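Local coordinates for protein rifamycin polyketide synthase (Amycolatopsis mediterranei, PDB 4LN9) that probably catalyses dehydration of a hydroxyacyl polyketide intermediate in the terminal module of the rifamycin synthase, as a double-hotdog dehydratase domain, at residues D185-D189 / V190-Y194; S57-L61 / R62-W66. All coordinates share one frame; numbering follows the deposited sequence.

Interaction 1 of 2, residues D185-D189 / V190-Y194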
ATOM      1  N   ASP A 185       5.275   4.427  41.171  1.00 60.18           N
ATOM      2  CA  ASP A 185       6.414   5.321  41.384  1.00 51.58           C
ATOM      3  C   ASP A 185       7.724   4.541  41.424  1.00 51.05           C
ATOM      4  O   ASP A 185       8.739   4.980  40.883  1.00 53.88           O
ATOM      5  CB  ASP A 185       6.244   6.114  42.682  1.00 55.94           C
ATOM      6  CG  ASP A 185       5.259   7.259  42.544  1.00 62.92           C
ATOM      7  OD1 ASP A 185       4.944   7.643  41.398  1.00 62.62           O
ATOM      8  OD2 ASP A 185       4.804   7.781  43.584  1.00 71.48           O
ATOM      9  N   VAL A 186       7.698   3.391  42.088  1.00 51.63           N
ATOM     10  CA  VAL A 186       8.878   2.547  42.204  1.00 56.66           C
ATOM     11  C   VAL A 186       9.282   1.980  40.844  1.00 63.30           C
ATOM     12  O   VAL A 186      10.469   1.818  40.556  1.00 56.93           O
ATOM     13  CB  VAL A 186       8.642   1.395  43.201  1.00 52.79           C
ATOM     14  CG1 VAL A 186       9.886   0.527  43.314  1.00 55.23           C
ATOM     15  CG2 VAL A 186       8.244   1.947  44.562  1.00 58.13           C
ATOM     16  N   LEU A 187       8.293   1.797  39.972  1.00 55.80           N
ATOM     17  CA  LEU A 187       8.538   1.379  38.593  1.00 61.40           C
ATOM     18  C   LEU A 187       9.153   2.498  37.753  1.00 49.24           C
ATOM     19  O   LEU A 187      10.067   2.258  36.962  1.00 57.02           O
ATOM     20  CB  LEU A 187       7.243   0.880  37.943  1.00 51.43           C
ATOM     21  CG  LEU A 187       6.721  -0.483  38.406  1.00 49.26           C
ATOM     22  CD1 LEU A 187       5.509  -0.907  37.590  1.00 46.23           C
ATOM     23  CD2 LEU A 187       7.818  -1.534  38.327  1.00 50.77           C
ATOM     24  N   ALA A 188       8.637   3.713  37.910  1.00 50.75           N
ATOM     25  CA  ALA A 188       9.193   4.875  37.222  1.00 57.48           C
ATOM     26  C   ALA A 188      10.671   5.057  37.557  1.00 61.20           C
ATOM     27  O   ALA A 188      11.497   5.277  36.670  1.00 56.26           O
ATOM     28  CB  ALA A 188       8.408   6.128  37.579  1.00 56.91           C
ATOM     29  N   ASP A 189      11.009   4.859  38.828  1.00 61.27           N
ATOM     30  CA  ASP A 189      12.394   4.957  39.278  1.00 73.93           C
ATOM     31  C   ASP A 189      13.301   3.960  38.558  1.00 67.62           C
ATOM     32  O   ASP A 189      14.354   4.332  38.040  1.00 76.99           O
ATOM     33  CB  ASP A 189      12.484   4.764  40.792  1.00 65.60           C
ATOM     34  CG  ASP A 189      12.064   6.001  41.563  1.00 75.90           C
ATOM     35  OD1 ASP A 189      11.320   6.831  40.998  1.00 80.19           O
ATOM     36  OD2 ASP A 189      12.473   6.142  42.734  1.00 80.77           O
ATOM     37  N   VAL A 190      12.867   2.706  38.486  1.00 64.80           N
ATOM     38  CA  VAL A 190      13.639   1.673  37.798  1.00 59.95           C
ATOM     39  C   VAL A 190      13.803   1.977  36.308  1.00 63.07           C
ATOM     40  O   VAL A 190      14.783   1.567  35.687  1.00 66.99           O
ATOM     41  CB  VAL A 190      13.010   0.276  37.977  1.00 64.89           C
ATOM     42  CG1 VAL A 190      13.877  -0.785  37.316  1.00 67.36           C
ATOM     43  CG2 VAL A 190      12.813  -0.032  39.454  1.00 64.34           C
ATOM     44  N   GLY A 191      12.835   2.693  35.737  1.00 64.62           N
ATOM     45  CA  GLY A 191      12.954   3.171  34.360  1.00 62.12           C
ATOM     46  C   GLY A 191      11.660   3.132  33.565  1.00 62.56           C
ATOM     47  O   GLY A 191      11.590   3.666  32.457  1.00 61.21           O
ATOM     48  N   TYR A 192      10.647   2.460  34.107  1.00 59.41           N
ATOM     49  CA  TYR A 192       9.365   2.300  33.416  1.00 52.08           C
ATOM     50  C   TYR A 192       8.473   3.519  33.631  1.00 52.79           C
ATOM     51  O   TYR A 192       7.823   3.637  34.670  1.00 56.64           O
ATOM     52  CB  TYR A 192       8.633   1.054  33.926  1.00 55.33           C
ATOM     53  CG  TYR A 192       9.355  -0.251  33.679  1.00 57.61           C
ATOM     54  CD1 TYR A 192       9.263  -0.896  32.452  1.00 60.42           C
ATOM     55  CD2 TYR A 192       9.998  -0.914  34.717  1.00 61.32           C
ATOM     56  CE1 TYR A 192       9.874  -2.117  32.238  1.00 57.68           C
ATOM     57  CE2 TYR A 192      10.610  -2.137  34.514  1.00 62.64           C
ATOM     58  CZ  TYR A 192      10.542  -2.736  33.275  1.00 60.95           C
ATOM     59  OH  TYR A 192      11.152  -3.952  33.066  1.00 69.08           O
ATOM     60  N   GLY A 193       8.316   4.337  32.595  1.00 47.63           N
ATOM     61  CA  GLY A 193       7.507   5.547  32.714  1.00 48.44           C
ATOM     62  C   GLY A 193       6.075   5.364  32.243  1.00 51.25           C
ATOM     63  O   GLY A 193       5.715   5.818  31.156  1.00 46.76           O
ATOM     64  N   TYR A 194       5.229   4.787  33.092  1.00 43.52           N
ATOM     65  CA  TYR A 194       3.810   4.684  32.768  1.00 41.72           C
ATOM     66  C   TYR A 194       3.059   5.956  33.140  1.00 45.73           C
ATOM     67  O   TYR A 194       2.854   6.246  34.319  1.00 43.19           O
ATOM     68  CB  TYR A 194       3.168   3.477  33.456  1.00 39.21           C
ATOM     69  CG  TYR A 194       3.761   2.146  33.055  1.00 37.92           C
ATOM     70  CD1 TYR A 194       3.614   1.652  31.763  1.00 38.10           C
ATOM     71  CD2 TYR A 194       4.393   1.344  33.994  1.00 34.53           C
ATOM     72  CE1 TYR A 194       4.127   0.417  31.408  1.00 34.52           C
ATOM     73  CE2 TYR A 194       4.910   0.110  33.648  1.00 37.70           C
ATOM     74  CZ  TYR A 194       4.784  -0.345  32.353  1.00 35.30           C
ATOM     75  OH  TYR A 194       5.305  -1.572  32.008  1.00 41.72           O
TER
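Leu187 and Tyr192 meet at the C-terminal end of helix 183-190, in a glycine cap of Schellman type that turns the chain straight into strand 192-194. The tight part centres on Leu187 O, gripped by two amides from opposite faces of its carbonyl plane: Tyr192 N at 2.9 Å gives the six-to-one bond of the cap, and Gly191 N at 3.1 Å the last helical one. Gly191 makes the reversal with phi 142°, a backbone shape suited to a residue without CB. The returning strand lies close enough for Ala188 CA to meet Tyr192 O at 3.1 Å in a CA-H...O contact. The apolar touch that goes with such caps is Leu187 CB to Tyr192 CB, 4.3 Å. Tyr192 OH is hydrogen-bonded to Arg262 N, and Tyr194 leans on helix 236-251, where its ring meets that of His244. Both tyrosines belong to the GYxYGPxF sequence motif of polyketide synthase dehydratases. Packing thins toward the far end of Leu187: CD1 merely brushes the edge of the Tyr194 ring, 4.1 Å from CE2. The exposed side of the helix carries Val186 and Val190; Val190 N closes a 3.3 Å hydrogen bond to Val186 O. With Val190 CG1 anti to the backbone N (chi1 -177°), CG2 swings beside that bond and ends 3.2 Å from Val186 O.

Interaction 2 of 2, residues S57-L61 / R62-W66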
ATOM      1  N   SER A  57       0.417   3.932   8.192  1.00 29.97           N
ATOM      2  CA  SER A  57       0.116   4.832   9.296  1.00 31.72           C
ATOM      3  C   SER A  57       1.202   5.896   9.430  1.00 32.91           C
ATOM      4  O   SER A  57       2.350   5.680   9.040  1.00 31.26           O
ATOM      5  CB  SER A  57      -0.011   4.043  10.601  1.00 34.55           C
ATOM      6  OG  SER A  57       0.078   4.897  11.727  1.00 41.12           O
ATOM      7  N   ARG A  58       0.828   7.045   9.985  1.00 31.16           N
ATOM      8  CA  ARG A  58       1.793   8.023  10.472  1.00 32.31           C
ATOM      9  C   ARG A  58       1.513   8.340  11.938  1.00 31.37           C
ATOM     10  O   ARG A  58       0.450   8.862  12.269  1.00 37.49           O
ATOM     11  CB  ARG A  58       1.693   9.308   9.644  1.00 35.49           C
ATOM     12  CG  ARG A  58       2.620  10.415  10.113  1.00 39.07           C
ATOM     13  CD  ARG A  58       2.347  11.708   9.367  1.00 41.38           C
ATOM     14  NE  ARG A  58       3.307  12.747   9.723  1.00 39.95           N
ATOM     15  CZ  ARG A  58       3.127  13.624  10.704  1.00 51.42           C
ATOM     16  NH1 ARG A  58       2.001  13.616  11.406  1.00 42.40           N
ATOM     17  NH2 ARG A  58       4.067  14.517  10.977  1.00 55.02           N
ATOM     18  N   LEU A  59       2.462   8.027  12.814  1.00 29.00           N
ATOM     19  CA  LEU A  59       2.303   8.308  14.239  1.00 34.85           C
ATOM     20  C   LEU A  59       3.081   9.557  14.641  1.00 38.04           C
ATOM     21  O   LEU A  59       4.217   9.753  14.212  1.00 36.46           O
ATOM     22  CB  LEU A  59       2.767   7.113  15.072  1.00 34.25           C
ATOM     23  CG  LEU A  59       2.123   5.772  14.717  1.00 29.48           C
ATOM     24  CD1 LEU A  59       2.655   4.670  15.620  1.00 33.77           C
ATOM     25  CD2 LEU A  59       0.607   5.866  14.811  1.00 35.30           C
ATOM     26  N   SER A  60       2.461  10.406  15.454  1.00 40.39           N
ATOM     27  CA  SER A  60       3.178  11.494  16.110  1.00 40.54           C
ATOM     28  C   SER A  60       2.651  11.677  17.525  1.00 42.80           C
ATOM     29  O   SER A  60       1.570  11.190  17.856  1.00 37.56           O
ATOM     30  CB  SER A  60       3.018  12.795  15.322  1.00 38.94           C
ATOM     31  OG  SER A  60       1.655  13.176  15.236  1.00 44.89           O
ATOM     32  N   LEU A  61       3.402  12.395  18.352  1.00 41.24           N
ATOM     33  CA  LEU A  61       2.929  12.729  19.686  1.00 45.41           C
ATOM     34  C   LEU A  61       1.802  13.758  19.660  1.00 44.85           C
ATOM     35  O   LEU A  61       0.940  13.757  20.539  1.00 50.84           O
ATOM     36  CB  LEU A  61       4.080  13.203  20.573  1.00 41.41           C
ATOM     37  CG  LEU A  61       5.010  12.083  21.050  1.00 44.55           C
ATOM     38  CD1 LEU A  61       5.908  12.565  22.180  1.00 56.79           C
ATOM     39  CD2 LEU A  61       4.210  10.863  21.478  1.00 50.83           C
ATOM     40  N   ARG A  62       1.692  14.495  18.557  1.00 48.77           N
ATOM     41  CA  ARG A  62       0.607  15.463  18.416  1.00 50.26           C
ATOM     42  C   ARG A  62      -0.687  14.841  17.889  1.00 48.29           C
ATOM     43  O   ARG A  62      -1.778  15.342  18.162  1.00 47.43           O
ATOM     44  CB  ARG A  62       1.036  16.652  17.549  1.00 59.19           C
ATOM     45  CG  ARG A  62       1.910  17.661  18.280  1.00 61.35           C
ATOM     46  CD  ARG A  62       2.206  18.876  17.416  1.00 54.03           C
ATOM     47  NE  ARG A  62       0.986  19.512  16.927  1.00 64.66           N
ATOM     48  CZ  ARG A  62       0.290  20.418  17.606  1.00 60.81           C
ATOM     49  NH1 ARG A  62       0.702  20.812  18.803  1.00 56.34           N
ATOM     50  NH2 ARG A  62      -0.817  20.932  17.087  1.00 57.92           N
ATOM     51  N   SER A  63      -0.569  13.732  17.167  1.00 45.23           N
ATOM     52  CA  SER A  63      -1.745  13.064  16.620  1.00 41.22           C
ATOM     53  C   SER A  63      -2.166  11.900  17.510  1.00 32.81           C
ATOM     54  O   SER A  63      -3.326  11.489  17.509  1.00 39.98           O
ATOM     55  CB  SER A  63      -1.471  12.571  15.198  1.00 44.75           C
ATOM     56  OG  SER A  63      -0.296  11.781  15.149  1.00 47.38           O
ATOM     57  N   HIS A  64      -1.216  11.396  18.291  1.00 39.28           N
ATOM     58  CA  HIS A  64      -1.470  10.286  19.198  1.00 39.54           C
ATOM     59  C   HIS A  64      -0.866  10.560  20.549  1.00 37.11           C
ATOM     60  O   HIS A  64       0.117   9.927  20.937  1.00 37.65           O
ATOM     61  CB  HIS A  64      -0.921   8.987  18.609  1.00 38.11           C
ATOM     62  CG  HIS A  64      -1.501   8.641  17.253  1.00 36.17           C
ATOM     63  ND1 HIS A  64      -0.926   9.027  16.098  1.00 41.96           N
ATOM     64  CD2 HIS A  64      -2.684   7.987  16.904  1.00 41.61           C
ATOM     65  CE1 HIS A  64      -1.691   8.631  15.061  1.00 34.87           C
ATOM     66  NE2 HIS A  64      -2.763   7.991  15.557  1.00 38.85           N
ATOM     67  N   PRO A  65      -1.399  11.576  21.252  1.00 39.05           N
ATOM     68  CA  PRO A  65      -0.798  12.127  22.469  1.00 40.47           C
ATOM     69  C   PRO A  65      -0.614  11.061  23.545  1.00 36.64           C
ATOM     70  O   PRO A  65       0.388  11.068  24.262  1.00 39.56           O
ATOM     71  CB  PRO A  65      -1.829  13.165  22.930  1.00 45.90           C
ATOM     72  CG  PRO A  65      -2.581  13.531  21.696  1.00 42.37           C
ATOM     73  CD  PRO A  65      -2.655  12.262  20.897  1.00 36.36           C
ATOM     74  N   TRP A  66      -1.489  10.063  23.536  1.00 39.02           N
ATOM     75  CA  TRP A  66      -1.501   9.056  24.585  1.00 39.52           C
ATOM     76  C   TRP A  66      -0.326   8.106  24.502  1.00 40.47           C
ATOM     77  O   TRP A  66       0.098   7.554  25.522  1.00 35.09           O
ATOM     78  CB  TRP A  66      -2.828   8.306  24.564  1.00 37.05           C
ATOM     79  CG  TRP A  66      -2.952   7.346  23.413  1.00 39.79           C
ATOM     80  CD1 TRP A  66      -3.608   7.539  22.199  1.00 35.59           C
ATOM     81  CD2 TRP A  66      -2.446   5.978  23.360  1.00 33.80           C
ATOM     82  NE1 TRP A  66      -3.518   6.417  21.416  1.00 39.33           N
ATOM     83  CE2 TRP A  66      -2.839   5.440  22.059  1.00 37.78           C
ATOM     84  CE3 TRP A  66      -1.712   5.182  24.222  1.00 36.23           C
ATOM     85  CZ2 TRP A  66      -2.523   4.151  21.675  1.00 39.38           C
ATOM     86  CZ3 TRP A  66      -1.404   3.881  23.826  1.00 40.29           C
ATOM     87  CH2 TRP A  66      -1.783   3.386  22.576  1.00 39.90           C
TER
HETATM   88  O   HOH W   1      -0.419  11.688  12.001  1.00 53.48           O
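Ser60 holds His64 through its carbonyl O and Ser63 chiefly through its hydroxyl. Its carbonyl O accepts His64 N at 2.8 Å, with the donor tilted 28° from the carbonyl plane, and a weak bond from Ser63 N at 3.4 Å. Beside this bond the hydroxyls of Ser60 and Ser63 meet: each OG lies between its own backbone N and carbonyl carbon, and the bond between Ser60 OG and Ser63 OG refines to 2.4 Å, so short that its exact length is doubtful. His64 packs back against the strand it follows. Leu59 CD2 sits over one face of the imidazole in a CH-pi contact, 3.9 Å from the ring centroid and displaced toward the rim, while Ser60 N lies at the ring's edge, in its plane. One residue further along, Pro65 CA comes within 3.1 Å of Leu61 O, a CA-H...O contact. The next shell is polar. A water donates to Arg58 O (3.0 Å), accepts from Arg58 NH1 in the plane of the guanidinium, and shares a hydrogen bond of 3.2 Å with Ser63 OG. Glu140 anchors Arg58 NH2 by a salt bridge, Ser30 of the second subunit packs on the same arginine, and His64 NE2 makes a weak bond to Pro39 O. Farther out, Leu59 is held against Val116 and Val118 of the neighbouring strand. With Leu61, Arg62 and Ser63 all right-handed helical, this is an alpha-turn, carrying the chain out of strand 52-59 of the double-hotdog fold toward strand 70-72.

How the interactions relate
Both interactions are local turns at the end of a regular element, but they join different elements: interaction 1 takes the chain from a helix into a strand, interaction 2 from a strand into a loop. Their centres lie 23 Å apart and they do not touch. Interaction 1 is a surface contact, with Leu187 its buried residue, and is held by backbone amides and apolar side chains. Interaction 2 is partly buried, and adds hydroxyls, an imidazole, a bridging water and an arginine near the second subunit. The small sheet links them: strand 192-194 of interaction 1 pairs with strand 70-72, toward which the loop of interaction 2 leads.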